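Local structure of gamma-glutamyl-gamma-aminobutyraldehyde dehydrogenase (Burkholderia cenocepacia, 4LIH) at residues A93-W98 with A189-N194; A100-H105 with Y134-F139; L361-A366 with D399-R404. The protein probably oxidises aldehydes, among them gamma-glutamyl-gamma-aminobutyraldehyde, to carboxylic acids with NAD(P)+ as the electron acceptor. One frame throughout, in Å; residues are numbered along the deposited sequence.

Contact 1: residues A93-W98 with A189-N194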
# COMPACT_ATOMS: atom_id res chain seq x y z
N ALA A 93 20.36 -10.71 6.23
CA ALA A 93 21.68 -10.65 6.85
C ALA A 93 22.77 -11.15 5.88
O ALA A 93 23.80 -10.51 5.74
CB ALA A 93 21.73 -11.42 8.16
N VAL A 94 22.52 -12.25 5.18
CA VAL A 94 23.47 -12.75 4.16
C VAL A 94 23.71 -11.73 3.04
O VAL A 94 24.84 -11.46 2.70
CB VAL A 94 23.05 -14.12 3.61
CG1 VAL A 94 23.91 -14.56 2.44
CG2 VAL A 94 23.09 -15.16 4.72
N LEU A 95 22.64 -11.17 2.48
CA LEU A 95 22.79 -10.21 1.41
C LEU A 95 23.54 -8.94 1.86
O LEU A 95 24.39 -8.44 1.14
CB LEU A 95 21.44 -9.88 0.76
CG LEU A 95 20.76 -11.06 0.08
CD1 LEU A 95 19.30 -10.69 -0.21
CD2 LEU A 95 21.49 -11.46 -1.20
N LEU A 96 23.24 -8.43 3.05
CA LEU A 96 24.05 -7.35 3.61
C LEU A 96 25.54 -7.70 3.70
O LEU A 96 26.41 -6.86 3.38
CB LEU A 96 23.49 -6.89 4.99
CG LEU A 96 22.14 -6.17 4.95
CD1 LEU A 96 21.73 -5.67 6.36
CD2 LEU A 96 22.26 -5.03 4.02
N ARG A 97 25.87 -8.92 4.14
CA ARG A 97 27.26 -9.30 4.23
C ARG A 97 27.94 -9.32 2.84
O ARG A 97 29.09 -8.99 2.70
CB ARG A 97 27.41 -10.66 4.91
CG ARG A 97 28.82 -11.19 4.98
CD ARG A 97 29.68 -10.29 5.82
NE ARG A 97 31.08 -10.71 5.87
CZ ARG A 97 32.10 -9.88 5.96
NH1 ARG A 97 31.92 -8.57 5.99
NH2 ARG A 97 33.34 -10.36 5.98
N TRP A 98 27.20 -9.72 1.82
CA TRP A 98 27.77 -9.80 0.47
C TRP A 98 28.08 -8.40 -0.05
O TRP A 98 29.18 -8.14 -0.55
CB TRP A 98 26.77 -10.51 -0.44
CG TRP A 98 27.19 -10.74 -1.84
CD1 TRP A 98 28.44 -10.86 -2.34
CD2 TRP A 98 26.30 -10.99 -2.92
NE1 TRP A 98 28.39 -11.17 -3.68
CE2 TRP A 98 27.07 -11.20 -4.07
CE3 TRP A 98 24.90 -11.00 -3.02
CZ2 TRP A 98 26.50 -11.48 -5.30
CZ3 TRP A 98 24.35 -11.26 -4.26
CH2 TRP A 98 25.15 -11.51 -5.37
N ALA A 189 16.14 -10.55 -7.41
CA ALA A 189 15.81 -11.98 -7.59
C ALA A 189 16.21 -12.78 -6.34
O ALA A 189 15.45 -13.64 -5.91
CB ALA A 189 16.46 -12.57 -8.84
N LEU A 190 17.40 -12.52 -5.78
CA LEU A 190 17.91 -13.32 -4.65
C LEU A 190 17.18 -12.94 -3.39
O LEU A 190 16.94 -13.77 -2.55
CB LEU A 190 19.40 -13.12 -4.45
CG LEU A 190 20.25 -13.82 -5.51
CD1 LEU A 190 21.66 -13.28 -5.43
CD2 LEU A 190 20.21 -15.36 -5.37
N ALA A 191 16.82 -11.67 -3.26
CA ALA A 191 16.15 -11.24 -2.03
C ALA A 191 14.85 -12.00 -1.90
O ALA A 191 14.45 -12.37 -0.80
CB ALA A 191 15.94 -9.75 -2.09
N ALA A 192 14.17 -12.21 -3.04
CA ALA A 192 12.89 -12.92 -3.08
C ALA A 192 13.03 -14.44 -2.74
O ALA A 192 12.06 -15.14 -2.40
CB ALA A 192 12.24 -12.68 -4.43
N GLY A 193 14.25 -14.98 -2.78
CA GLY A 193 14.40 -16.42 -2.45
C GLY A 193 14.72 -17.27 -3.67
O GLY A 193 15.03 -18.46 -3.54
N ASN A 194 14.76 -16.66 -4.85
CA ASN A 194 15.17 -17.41 -6.05
C ASN A 194 16.63 -17.86 -6.10
O ASN A 194 17.52 -17.29 -5.46
CB ASN A 194 14.84 -16.62 -7.29
CG ASN A 194 13.41 -16.19 -7.34
OD1 ASN A 194 12.52 -17.00 -7.60
ND2 ASN A 194 13.17 -14.90 -7.11
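Trp98 and Leu190 cross at about a right angle, the leucine bringing its CD1 methyl to the six-membered part of the indole. That methyl lies 3.6 Å from Trp98 CZ3 and 3.9 Å from Trp98 CH2, meeting the ring obliquely. The indole gets there because CG of Trp98 stands anti to the backbone N (chi1 -178°), which carries the ring beside the carbonyl carbon and across toward helix 178-191. One turn earlier, Leu95 also points toward 189-194 and splits its two methyls: CD1 rests on the backbone of Ala191, 3.7 Å from Ala191 CA, while CD2 faces Leu190 CB at 4.2 Å. No hydrogen bond joins the two segments; the contact is buried and apolar. Polar bonds instead finish the second helix. Gly193, with positive phi, closes a Schellman motif, and Asn194 ND2 turns back to Ala189 O at 2.9 Å, reaching a lone pair in the carbonyl plane. Trp98 NE1 is bonded to Val211 O, and its ring stacks on Phe186. The contact thus joins helix 88-104 to the C-terminal end of helix 178-191, with helix 206-218 packed against Trp98, helix 121-142 against Leu95, and strand 157-172 beside Asn194.

Contact 2: residues A100-H105 with Y134-F139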
# COMPACT_ATOMS: atom_id res chain seq x y z
N ALA A 100 28.55 -5.73 1.84
CA ALA A 100 29.73 -5.29 2.64
C ALA A 100 31.04 -5.78 2.03
O ALA A 100 32.03 -5.04 1.94
CB ALA A 100 29.62 -5.76 4.08
N LEU A 101 31.06 -7.05 1.62
CA LEU A 101 32.22 -7.60 0.93
C LEU A 101 32.51 -6.87 -0.37
O LEU A 101 33.67 -6.53 -0.66
CB LEU A 101 32.10 -9.10 0.70
CG LEU A 101 32.30 -9.97 1.94
CD1 LEU A 101 31.80 -11.37 1.66
CD2 LEU A 101 33.75 -10.04 2.39
N MET A 102 31.48 -6.60 -1.17
CA MET A 102 31.70 -5.86 -2.40
C MET A 102 32.39 -4.54 -2.06
O MET A 102 33.34 -4.14 -2.74
CB MET A 102 30.41 -5.54 -3.14
CG MET A 102 29.69 -6.75 -3.68
SD MET A 102 28.22 -6.23 -4.63
CE MET A 102 27.44 -7.80 -4.61
N ARG A 103 31.92 -3.88 -1.01
CA ARG A 103 32.47 -2.63 -0.61
C ARG A 103 33.93 -2.77 -0.11
O ARG A 103 34.78 -1.92 -0.41
CB ARG A 103 31.57 -1.97 0.45
CG ARG A 103 30.26 -1.50 -0.13
CD ARG A 103 29.42 -0.74 0.89
NE ARG A 103 28.09 -0.40 0.36
CZ ARG A 103 27.81 0.65 -0.42
NH1 ARG A 103 28.76 1.52 -0.82
NH2 ARG A 103 26.57 0.83 -0.83
N GLU A 104 34.21 -3.83 0.63
CA GLU A 104 35.56 -4.11 1.10
C GLU A 104 36.52 -4.34 -0.08
O GLU A 104 37.70 -3.98 -0.04
CB GLU A 104 35.58 -5.35 1.98
CG GLU A 104 35.03 -5.17 3.38
CD GLU A 104 35.06 -6.48 4.13
OE1 GLU A 104 36.07 -7.17 3.99
OE2 GLU A 104 34.07 -6.80 4.82
N HIS A 105 36.01 -4.96 -1.13
CA HIS A 105 36.78 -5.21 -2.34
C HIS A 105 36.50 -4.17 -3.43
O HIS A 105 36.71 -4.43 -4.62
CB HIS A 105 36.47 -6.62 -2.85
CG HIS A 105 36.94 -7.70 -1.92
ND1 HIS A 105 38.17 -8.31 -2.07
CD2 HIS A 105 36.37 -8.27 -0.84
CE1 HIS A 105 38.33 -9.21 -1.12
NE2 HIS A 105 37.25 -9.22 -0.36
N TYR A 134 24.64 -0.97 -3.25
CA TYR A 134 23.40 -0.27 -2.80
C TYR A 134 22.19 -1.03 -3.25
O TYR A 134 21.26 -1.25 -2.48
CB TYR A 134 23.38 1.17 -3.25
CG TYR A 134 22.02 1.93 -3.22
CD1 TYR A 134 21.31 2.13 -2.04
CD2 TYR A 134 21.53 2.53 -4.37
CE1 TYR A 134 20.12 2.83 -2.00
CE2 TYR A 134 20.35 3.26 -4.36
CZ TYR A 134 19.65 3.43 -3.19
OH TYR A 134 18.46 4.15 -3.23
N CYS A 135 22.24 -1.55 -4.48
CA CYS A 135 21.10 -2.31 -4.96
C CYS A 135 20.86 -3.58 -4.12
O CYS A 135 19.74 -3.85 -3.68
CB CYS A 135 21.24 -2.61 -6.44
SG CYS A 135 19.89 -3.58 -7.13
N VAL A 136 21.92 -4.33 -3.85
CA VAL A 136 21.81 -5.51 -3.03
C VAL A 136 21.32 -5.14 -1.61
O VAL A 136 20.43 -5.79 -1.05
CB VAL A 136 23.14 -6.25 -2.98
CG1 VAL A 136 23.08 -7.37 -1.94
CG2 VAL A 136 23.47 -6.80 -4.37
N GLU A 137 21.89 -4.11 -1.02
CA GLU A 137 21.51 -3.70 0.32
C GLU A 137 20.05 -3.29 0.44
O GLU A 137 19.37 -3.59 1.46
CB GLU A 137 22.39 -2.53 0.80
CG GLU A 137 23.86 -2.89 1.07
CD GLU A 137 24.82 -1.71 1.00
OE1 GLU A 137 24.50 -0.57 0.60
OE2 GLU A 137 25.98 -1.93 1.33
N TRP A 138 19.57 -2.57 -0.57
CA TRP A 138 18.21 -2.00 -0.53
C TRP A 138 17.21 -3.14 -0.63
O TRP A 138 16.27 -3.24 0.15
CB TRP A 138 18.03 -1.01 -1.67
CG TRP A 138 16.84 -0.11 -1.59
CD1 TRP A 138 16.79 1.14 -1.05
CD2 TRP A 138 15.55 -0.37 -2.12
NE1 TRP A 138 15.52 1.67 -1.17
CE2 TRP A 138 14.74 0.78 -1.86
CE3 TRP A 138 14.97 -1.46 -2.76
CZ2 TRP A 138 13.39 0.86 -2.21
CZ3 TRP A 138 13.61 -1.37 -3.16
CH2 TRP A 138 12.85 -0.19 -2.87
N PHE A 139 17.44 -4.09 -1.54
CA PHE A 139 16.49 -5.20 -1.61
C PHE A 139 16.57 -6.09 -0.37
O PHE A 139 15.55 -6.59 0.08
CB PHE A 139 16.60 -5.97 -2.93
CG PHE A 139 15.98 -5.23 -4.10
CD1 PHE A 139 14.57 -5.14 -4.22
CD2 PHE A 139 16.78 -4.50 -4.97
CE1 PHE A 139 13.98 -4.44 -5.29
CE2 PHE A 139 16.20 -3.79 -6.00
CZ PHE A 139 14.82 -3.76 -6.16
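Tyr134 opens the second segment with a light touch: the residue points away overall, though its CB lies 4.0 Å from Arg103 NH2, and its OH is bonded to the backbone N of Met469. Arg89 of a second subunit makes a cation-pi contact with its ring. Two residues on, Val136 faces helix 88-104 and offers its CG2 methyl to Met102, whose CE stops 4.1 Å from Val136 CG2; the two side chains cross at about a right angle. The methionine spans the gap between the helices by running extended beyond CG (chi2 -177°). Glu137 carries the polar half of the contact. It and Arg103 approach from opposite directions, and in a salt bridge the arginine grips the carboxylate side-on through two nitrogens. Arg103 NE donates to Glu137 OE2 at 2.8 Å, nearly straight at 170°, and Arg103 NH2 donates to Glu137 OE1 at 2.9 Å. Both oxygens are met on the syn side from somewhat out of the carboxylate plane; OE2 lies in the guanidinium plane, OE1 is tilted from it, and the two planes are 19° apart. The axes of segments 100-104 and 134-139 run antiparallel, 10.4 Å apart at closest approach, a separation bridged by long side chains. Paired bonds of this kind fix the rotation of both charged groups, and the close opposite charges would tend to keep Glu137 ionised, next to a buried methionine-valine contact.

Contact 3: residues L361-A366 with D399-R404; sequences LGYIEA and DAKIAR
Ile402 takes a chi1 of 57°, which puts CG1 between the backbone N and the carbonyl carbon and leaves CG2 anti to the carbonyl carbon, directed at Tyr363. The two side chains slide past each other in opposite directions. The CG2 methyl of Ile402 lies 3.3 Å from Tyr363 O and 4.1 Å from Tyr363 CB, so it sits against the helix backbone and the root of the tyrosine. It also meets the ring obliquely, 4.2 Å from Tyr363 CD1. Lys401, fully extended, runs over the neighbouring turn: its CD is 4.1 Å from Ala366 CB, and its CE is 4.2 Å from Tyr363 CE1. The tyrosine hydroxyl is bonded to Glu405 OE1, just past the second segment. Glu370, further along helix 354-370, accepts from the backbone N of both Lys401 and Ile402, tying the start of helix 401-404 to the longer one. Ile402 also packs on Phe394, and Ile364 on Val389 and Val411, so both helices lie against the sheet of strands 388-395 and 411-417. No hydrogen bond or salt bridge crosses the two segments; even the lysine contributes aliphatic carbons, so the contact itself is apolar, with polar ties at its borders.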
# COMPACT_ATOMS: atom_id res chain seq x y z
N LEU A 361 31.45 4.97 -35.72
CA LEU A 361 32.02 5.78 -36.79
C LEU A 361 31.10 5.77 -38.03
O LEU A 361 31.03 6.75 -38.75
CB LEU A 361 33.45 5.34 -37.10
CG LEU A 361 34.43 5.47 -35.91
CD1 LEU A 361 35.73 4.69 -36.13
CD2 LEU A 361 34.69 6.93 -35.54
N GLY A 362 30.38 4.67 -38.26
CA GLY A 362 29.46 4.58 -39.38
C GLY A 362 28.29 5.54 -39.24
O GLY A 362 27.84 6.16 -40.22
N TYR A 363 27.79 5.69 -38.02
CA TYR A 363 26.76 6.70 -37.78
C TYR A 363 27.31 8.13 -37.93
O TYR A 363 26.65 9.00 -38.50
CB TYR A 363 26.11 6.49 -36.44
CG TYR A 363 25.10 5.38 -36.44
CD1 TYR A 363 23.86 5.54 -37.03
CD2 TYR A 363 25.36 4.17 -35.79
CE1 TYR A 363 22.93 4.54 -37.02
CE2 TYR A 363 24.42 3.16 -35.77
CZ TYR A 363 23.18 3.36 -36.36
OH TYR A 363 22.21 2.40 -36.34
N ILE A 364 28.54 8.36 -37.47
CA ILE A 364 29.17 9.67 -37.60
C ILE A 364 29.28 10.05 -39.10
O ILE A 364 29.01 11.20 -39.51
CB ILE A 364 30.53 9.70 -36.85
CG1 ILE A 364 30.27 9.61 -35.35
CG2 ILE A 364 31.37 10.92 -37.19
CD1 ILE A 364 31.48 9.51 -34.44
N GLU A 365 29.60 9.06 -39.92
CA GLU A 365 29.65 9.27 -41.39
C GLU A 365 28.26 9.65 -41.93
O GLU A 365 28.12 10.65 -42.67
CB GLU A 365 30.25 8.03 -42.09
CG GLU A 365 30.05 7.91 -43.62
CD GLU A 365 30.53 6.56 -44.18
OE1 GLU A 365 31.41 5.91 -43.57
OE2 GLU A 365 29.99 6.11 -45.22
N ALA A 366 27.21 8.90 -41.56
CA ALA A 366 25.86 9.28 -41.95
C ALA A 366 25.56 10.67 -41.46
O ALA A 366 24.94 11.40 -42.18
CB ALA A 366 24.78 8.33 -41.47
N ASP A 399 13.95 13.56 -38.44
CA ASP A 399 13.85 12.32 -39.22
C ASP A 399 15.19 11.81 -39.76
O ASP A 399 15.22 10.83 -40.47
CB ASP A 399 12.85 12.47 -40.38
CG ASP A 399 13.10 13.71 -41.23
OD1 ASP A 399 14.21 14.30 -41.16
OD2 ASP A 399 12.18 14.12 -41.99
N ALA A 400 16.31 12.44 -39.36
CA ALA A 400 17.65 12.02 -39.80
C ALA A 400 17.93 10.63 -39.26
O ALA A 400 17.40 10.25 -38.22
CB ALA A 400 18.73 12.98 -39.28
N LYS A 401 18.74 9.87 -39.98
CA LYS A 401 19.14 8.54 -39.52
C LYS A 401 19.69 8.56 -38.10
O LYS A 401 19.25 7.75 -37.27
CB LYS A 401 20.17 7.91 -40.47
CG LYS A 401 20.43 6.44 -40.20
CD LYS A 401 21.46 5.88 -41.16
CE LYS A 401 21.57 4.39 -41.04
NZ LYS A 401 22.46 3.82 -42.09
N ILE A 402 20.64 9.46 -37.81
CA ILE A 402 21.27 9.47 -36.46
C ILE A 402 20.27 9.94 -35.38
O ILE A 402 20.52 9.74 -34.19
CB ILE A 402 22.54 10.31 -36.36
CG1 ILE A 402 22.31 11.78 -36.76
CG2 ILE A 402 23.64 9.70 -37.23
CD1 ILE A 402 23.38 12.70 -36.22
N ALA A 403 19.20 10.59 -35.78
CA ALA A 403 18.15 10.99 -34.84
C ALA A 403 17.19 9.84 -34.58
O ALA A 403 16.55 9.78 -33.52
CB ALA A 403 17.39 12.20 -35.35
N ARG A 404 17.09 8.91 -35.50
CA ARG A 404 16.11 7.83 -35.34
C ARG A 404 16.66 6.57 -34.69
O ARG A 404 15.99 5.92 -33.86
CB ARG A 404 15.49 7.53 -36.70

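Contacts 1 and 2 are neighbours, their centres 10 Å apart, and both use helix 88-104: its earlier part packs on the end of helix 178-191, its last turns on helix 121-142. In sequence, both segments of contact 2 fall between those of contact 1. A salt bridge from Arg97 NH1 to Glu104 OE2 runs along helix 88-104, while Leu95 packs on Val136 across helices, so helices 88-104, 121-142 and 178-191 pack as one cluster. Contact 3 follows later in the chain, on the opposite side of its centre, about 43 Å from contact 1 and 40 Å from contact 2, centre to centre. It belongs with the mixed sheet that includes strands 388-395 and 411-417, so the contacts lie in two separate regions of the aldehyde dehydrogenase fold.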